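Local coordinates for protein transcriptional regulator (PDB 1UDD) that is of unsettled function, though named a transcriptional regulator, and belongs to the all-helical TENA/THI-4/PQQC family as a TenA homologue, at residues P24-L29 with A206-A211; V43-N48 with L108-Y113. All coordinates share one frame; numbering follows the deposited sequence.

Contact 1 of 2, residues P24-L29 with A206-A211; sequences PFVVQL and AFWEMA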
loop_
_atom_site.group_PDB
_atom_site.type_symbol
_atom_site.label_atom_id
_atom_site.label_comp_id
_atom_site.label_asym_id
_atom_site.label_seq_id
_atom_site.Cartn_x
_atom_site.Cartn_y
_atom_site.Cartn_z
ATOM N N PRO A 24 19.401 16.990 -26.782
ATOM C CA PRO A 24 20.653 17.734 -26.626
ATOM C C PRO A 24 21.472 17.288 -25.423
ATOM O O PRO A 24 22.665 17.010 -25.546
ATOM C CB PRO A 24 20.175 19.172 -26.493
ATOM C CG PRO A 24 18.999 19.186 -27.393
ATOM C CD PRO A 24 18.283 17.904 -27.060
ATOM N N PHE A 25 20.829 17.208 -24.263
ATOM C CA PHE A 25 21.529 16.794 -23.054
ATOM C C PHE A 25 22.178 15.429 -23.249
ATOM O O PHE A 25 23.355 15.236 -22.927
ATOM C CB PHE A 25 20.574 16.733 -21.871
ATOM C CG PHE A 25 21.269 16.682 -20.543
ATOM C CD1 PHE A 25 21.416 17.834 -19.779
ATOM C CD2 PHE A 25 21.800 15.491 -20.066
ATOM C CE1 PHE A 25 22.079 17.797 -18.564
ATOM C CE2 PHE A 25 22.467 15.445 -18.849
ATOM C CZ PHE A 25 22.604 16.601 -18.099
ATOM N N VAL A 26 21.408 14.484 -23.778
ATOM C CA VAL A 26 21.917 13.144 -24.015
ATOM C C VAL A 26 23.038 13.175 -25.058
ATOM O O VAL A 26 24.141 12.669 -24.819
ATOM C CB VAL A 26 20.801 12.186 -24.520
ATOM C CG1 VAL A 26 21.417 10.890 -24.993
ATOM C CG2 VAL A 26 19.796 11.906 -23.400
ATOM N N VAL A 27 22.748 13.766 -26.214
ATOM C CA VAL A 27 23.731 13.843 -27.285
ATOM C C VAL A 27 25.009 14.523 -26.816
ATOM O O VAL A 27 26.113 14.042 -27.080
ATOM C CB VAL A 27 23.182 14.604 -28.503
ATOM C CG1 VAL A 27 24.255 14.704 -29.574
ATOM C CG2 VAL A 27 21.964 13.894 -29.056
ATOM N N GLN A 28 24.869 15.629 -26.100
ATOM C CA GLN A 28 26.050 16.348 -25.634
ATOM C C GLN A 28 26.813 15.632 -24.531
ATOM O O GLN A 28 28.040 15.760 -24.436
ATOM C CB GLN A 28 25.666 17.752 -25.175
ATOM C CG GLN A 28 25.396 18.686 -26.331
ATOM C CD GLN A 28 25.047 20.079 -25.874
ATOM O OE1 GLN A 28 25.617 20.591 -24.910
ATOM N NE2 GLN A 28 24.115 20.708 -26.573
ATOM N N LEU A 29 26.099 14.872 -23.709
ATOM C CA LEU A 29 26.745 14.157 -22.620
ATOM C C LEU A 29 27.632 13.075 -23.219
ATOM O O LEU A 29 28.768 12.887 -22.788
ATOM C CB LEU A 29 25.702 13.504 -21.693
ATOM C CG LEU A 29 26.065 13.257 -20.220
ATOM C CD1 LEU A 29 24.974 12.392 -19.589
ATOM C CD2 LEU A 29 27.406 12.567 -20.083
ATOM N N ALA A 206 11.189 13.874 -20.380
ATOM C CA ALA A 206 10.969 15.060 -19.562
ATOM C C ALA A 206 12.127 15.260 -18.598
ATOM O O ALA A 206 12.516 16.397 -18.303
ATOM C CB ALA A 206 9.657 14.922 -18.779
ATOM N N PHE A 207 12.672 14.155 -18.100
ATOM C CA PHE A 207 13.766 14.235 -17.151
ATOM C C PHE A 207 15.007 14.848 -17.806
ATOM O O PHE A 207 15.683 15.688 -17.213
ATOM C CB PHE A 207 14.104 12.847 -16.605
ATOM C CG PHE A 207 14.696 12.866 -15.223
ATOM C CD1 PHE A 207 13.868 12.921 -14.098
ATOM C CD2 PHE A 207 16.079 12.799 -15.039
ATOM C CE1 PHE A 207 14.411 12.901 -12.802
ATOM C CE2 PHE A 207 16.630 12.782 -13.760
ATOM C CZ PHE A 207 15.795 12.829 -12.633
ATOM N N TRP A 208 15.316 14.415 -19.024
ATOM C CA TRP A 208 16.477 14.960 -19.710
ATOM C C TRP A 208 16.212 16.428 -19.977
ATOM O O TRP A 208 17.091 17.268 -19.805
ATOM C CB TRP A 208 16.733 14.214 -21.028
ATOM C CG TRP A 208 17.178 12.799 -20.813
ATOM C CD1 TRP A 208 16.523 11.666 -21.199
ATOM C CD2 TRP A 208 18.380 12.368 -20.161
ATOM N NE1 TRP A 208 17.242 10.558 -20.834
ATOM C CE2 TRP A 208 18.386 10.958 -20.192
ATOM C CE3 TRP A 208 19.456 13.042 -19.554
ATOM C CZ2 TRP A 208 19.424 10.200 -19.640
ATOM C CZ3 TRP A 208 20.491 12.288 -19.006
ATOM C CH2 TRP A 208 20.466 10.878 -19.053
ATOM N N GLU A 209 14.981 16.731 -20.373
ATOM C CA GLU A 209 14.599 18.096 -20.681
ATOM C C GLU A 209 14.779 19.025 -19.491
ATOM O O GLU A 209 15.290 20.133 -19.637
ATOM C CB GLU A 209 13.146 18.135 -21.158
ATOM C CG GLU A 209 12.659 19.515 -21.603
ATOM C CD GLU A 209 13.550 20.146 -22.670
ATOM O OE1 GLU A 209 13.997 19.408 -23.576
ATOM O OE2 GLU A 209 13.789 21.378 -22.605
ATOM N N MET A 210 14.364 18.582 -18.310
ATOM C CA MET A 210 14.504 19.432 -17.139
ATOM C C MET A 210 15.968 19.533 -16.728
ATOM O O MET A 210 16.383 20.521 -16.121
ATOM C CB MET A 210 13.646 18.904 -15.986
ATOM C CG MET A 210 14.185 17.691 -15.310
ATOM S SD MET A 210 15.193 18.107 -13.910
ATOM C CE MET A 210 15.559 16.410 -13.327
ATOM N N ALA A 211 16.750 18.506 -17.049
ATOM C CA ALA A 211 18.168 18.529 -16.730
ATOM C C ALA A 211 18.823 19.536 -17.684
ATOM O O ALA A 211 19.795 20.197 -17.341
ATOM C CB ALA A 211 18.770 17.150 -16.923
#

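Contact 2 of 2, residues V43-N48 with L108-Y113; sequences VLQDFN and LVNSAY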
loop_
_atom_site.group_PDB
_atom_site.type_symbol
_atom_site.label_atom_id
_atom_site.label_comp_id
_atom_site.label_asym_id
_atom_site.label_seq_id
_atom_site.Cartn_x
_atom_site.Cartn_y
_atom_site.Cartn_z
ATOM N N VAL A 43 23.255 15.137 -12.139
ATOM C CA VAL A 43 23.693 14.191 -11.118
ATOM C C VAL A 43 22.987 14.494 -9.801
ATOM O O VAL A 43 22.482 13.590 -9.131
ATOM C CB VAL A 43 25.232 14.231 -10.910
ATOM C CG1 VAL A 43 25.620 13.377 -9.698
ATOM C CG2 VAL A 43 25.942 13.700 -12.153
ATOM N N LEU A 44 22.937 15.772 -9.443
ATOM C CA LEU A 44 22.278 16.191 -8.210
ATOM C C LEU A 44 20.833 15.690 -8.156
ATOM O O LEU A 44 20.393 15.153 -7.136
ATOM C CB LEU A 44 22.304 17.717 -8.088
ATOM C CG LEU A 44 23.297 18.328 -7.090
ATOM C CD1 LEU A 44 24.665 17.701 -7.258
ATOM C CD2 LEU A 44 23.366 19.843 -7.299
ATOM N N GLN A 45 20.101 15.867 -9.253
ATOM C CA GLN A 45 18.715 15.428 -9.323
ATOM C C GLN A 45 18.608 13.896 -9.257
ATOM O O GLN A 45 17.520 13.362 -9.033
ATOM C CB GLN A 45 18.069 15.924 -10.619
ATOM C CG GLN A 45 17.847 17.426 -10.715
ATOM C CD GLN A 45 16.780 17.932 -9.760
ATOM O OE1 GLN A 45 15.639 17.461 -9.769
ATOM N NE2 GLN A 45 17.145 18.909 -8.930
ATOM N N ASP A 46 19.729 13.195 -9.437
ATOM C CA ASP A 46 19.726 11.737 -9.397
ATOM C C ASP A 46 19.518 11.102 -8.030
ATOM O O ASP A 46 19.142 9.929 -7.954
ATOM C CB ASP A 46 21.006 11.159 -9.999
ATOM C CG ASP A 46 21.040 11.278 -11.504
ATOM O OD1 ASP A 46 19.967 11.214 -12.139
ATOM O OD2 ASP A 46 22.147 11.428 -12.058
ATOM N N PHE A 47 19.770 11.838 -6.948
ATOM C CA PHE A 47 19.566 11.246 -5.629
ATOM C C PHE A 47 18.109 10.823 -5.468
ATOM O O PHE A 47 17.805 9.677 -5.132
ATOM C CB PHE A 47 19.905 12.227 -4.512
ATOM C CG PHE A 47 19.696 11.655 -3.150
ATOM C CD1 PHE A 47 20.515 10.629 -2.685
ATOM C CD2 PHE A 47 18.662 12.115 -2.335
ATOM C CE1 PHE A 47 20.306 10.065 -1.419
ATOM C CE2 PHE A 47 18.444 11.557 -1.067
ATOM C CZ PHE A 47 19.270 10.530 -0.611
ATOM N N ASN A 48 17.211 11.765 -5.717
ATOM C CA ASN A 48 15.791 11.508 -5.598
ATOM C C ASN A 48 15.353 10.356 -6.500
ATOM O O ASN A 48 14.402 9.637 -6.184
ATOM C CB ASN A 48 15.006 12.758 -5.959
ATOM C CG ASN A 48 13.574 12.668 -5.518
ATOM O OD1 ASN A 48 13.301 12.539 -4.325
ATOM N ND2 ASN A 48 12.644 12.726 -6.471
ATOM N N LEU A 108 9.856 19.455 -10.125
ATOM C CA LEU A 108 8.522 18.879 -10.131
ATOM C C LEU A 108 8.551 17.583 -10.956
ATOM O O LEU A 108 8.021 16.555 -10.532
ATOM C CB LEU A 108 7.540 19.891 -10.729
ATOM C CG LEU A 108 6.030 19.654 -10.677
ATOM C CD1 LEU A 108 5.607 18.780 -11.822
ATOM C CD2 LEU A 108 5.651 19.036 -9.346
ATOM N N VAL A 109 9.191 17.642 -12.125
ATOM C CA VAL A 109 9.304 16.482 -13.023
ATOM C C VAL A 109 9.893 15.268 -12.305
ATOM O O VAL A 109 9.396 14.153 -12.438
ATOM C CB VAL A 109 10.189 16.811 -14.259
ATOM C CG1 VAL A 109 10.373 15.572 -15.124
ATOM C CG2 VAL A 109 9.536 17.901 -15.073
ATOM N N ASN A 110 10.949 15.504 -11.537
ATOM C CA ASN A 110 11.622 14.460 -10.770
ATOM C C ASN A 110 10.641 13.796 -9.803
ATOM O O ASN A 110 10.427 12.581 -9.845
ATOM C CB ASN A 110 12.765 15.076 -9.969
ATOM C CG ASN A 110 13.732 14.045 -9.447
ATOM O OD1 ASN A 110 13.354 12.906 -9.150
ATOM N ND2 ASN A 110 14.992 14.439 -9.316
ATOM N N SER A 111 10.051 14.605 -8.925
ATOM C CA SER A 111 9.087 14.113 -7.938
ATOM C C SER A 111 8.001 13.310 -8.615
ATOM O O SER A 111 7.717 12.176 -8.227
ATOM C CB SER A 111 8.428 15.278 -7.196
ATOM O OG SER A 111 9.398 16.064 -6.532
ATOM N N ALA A 112 7.388 13.919 -9.624
ATOM C CA ALA A 112 6.322 13.288 -10.381
ATOM C C ALA A 112 6.727 11.913 -10.940
ATOM O O ALA A 112 5.999 10.930 -10.774
ATOM C CB ALA A 112 5.899 14.188 -11.509
ATOM N N TYR A 113 7.881 11.845 -11.600
ATOM C CA TYR A 113 8.335 10.581 -12.174
ATOM C C TYR A 113 8.478 9.518 -11.090
ATOM O O TYR A 113 8.000 8.391 -11.238
ATOM C CB TYR A 113 9.666 10.786 -12.909
ATOM C CG TYR A 113 10.183 9.585 -13.697
ATOM C CD1 TYR A 113 9.332 8.551 -14.108
ATOM C CD2 TYR A 113 11.528 9.511 -14.066
ATOM C CE1 TYR A 113 9.817 7.479 -14.869
ATOM C CE2 TYR A 113 12.018 8.449 -14.821
ATOM C CZ TYR A 113 11.161 7.438 -15.218
ATOM O OH TYR A 113 11.678 6.390 -15.945
#

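Contact 1 of 2, residues P24-L29 with A206-A211
F25 and W208 lie closest where helix segments 24-29 and 206-211 cross, with the segment axes 9.3 Å apart at nearest approach and their directions at 75°. The CA atoms of these two residues are 6.3 Å apart. The touching residues are buried and their side chains meet through apolar packing.

The side chains of F25 and W208 cross at about a right angle. The CD2-CE2 side of the phenyl ring meets the six-membered part of the indole, with F25 CD2 3.4 Å from W208 CE3. The two six-membered rings have centroids 5.6 Å apart and planes inclined at 34°, an oblique pair, neither a stack nor T-shaped. F25 has CG anti to the backbone N (chi1 -164°), which carries the ring across to the second helix. There A211 covers one face of it. A211 CB is 4.0 Å from the F25 ring centroid in a CH-pi contact, displaced toward the rim on the CE1 side.

V26 takes the neighbouring part of the indole. Its CG2 methyl sits over one face of W208, 3.6 Å from the centroid of the five-membered ring. The methyl lies almost along the ring normal, a centred CH-pi contact. W208 has CG beside its own backbone N, and this swings the indole toward the first helix. The indole therefore meets V26 with its pyrrole part and F25 with its benzo part.

Y42 of helix 36-63 meets the rings of both F25 and W208, and Y140 of helix 126-146 also meets W208. W212, further along helix 190-213, packs on P24, F25 and Q28. The crossing thus joins the short helix 24-31 to the C-terminal part of helix 190-213, with Y42 and Y140 adding to the aromatic cluster.

Contact 2 of 2, residues V43-N48 with L108-Y113
Q45 and N48 face N110 where helix segments 43-48 and 108-113 run in roughly the same direction, their axes 10.0 Å apart and 30° from parallel. The first helix is kinked here, and the N atoms of F47 and N48 lack the usual bond to the turn before.

N110 carries the contact through both ends of its amide. Its CG is anti to the backbone N, which sends the group out toward the other helix. N110 ND2 donates to the backbone O of Q45 at 2.8 Å. That bond is bent, with an N-H...O angle of 143°. The same nitrogen donates to Q45 OE1 at 3.1 Å in a straighter bond. Both acceptors lie near the plane of the N110 amide. The bend of Q45 at chi2 brings OE1 round to this amide, so that ND2 sits between OE1 and Q45 O, one N-H to each.

On the other end, N110 OD1 accepts from N48 ND2 at 2.8 Å. The bond is nearly straight at 176°, but the donor stands above the carbonyl plane of N110. The N48 and N110 side chains pass in opposite directions with their amide planes steeply inclined.

Q45 is itself held by the loop before helix 108-123: OE1 also accepts from T107 N, and NE2 donates to E105 O. Three bonds fix the rotation of the N110 amide and identify its oxygen and nitrogen. One of them, from ND2, gives Q45 O a side-chain donor at the kink. The two helices are thus joined by a directional polar link without a formal charge.

How the contacts relate
The centres of contact 1 and contact 2 are 13 Å apart, and the two touch directly. Helix 190-213 supplies the second segment of contact 1 and also packs against both helices of contact 2. F207 CE1 lies 3.6 Å from N110 CG, so a phenyl ring borders the amide network. M210 CE is 3.6 Å from Q45 CG, and A206 CB is 3.8 Å from V109 CG1. Helix 190-213 thus turns W208 and A211 to helix 24-31, and A206, F207 and M210 to the helices of contact 2. Along the chain, contact 2 is nested within the loop closed by contact 1, and helix 24-31 is followed directly by helix 36-63.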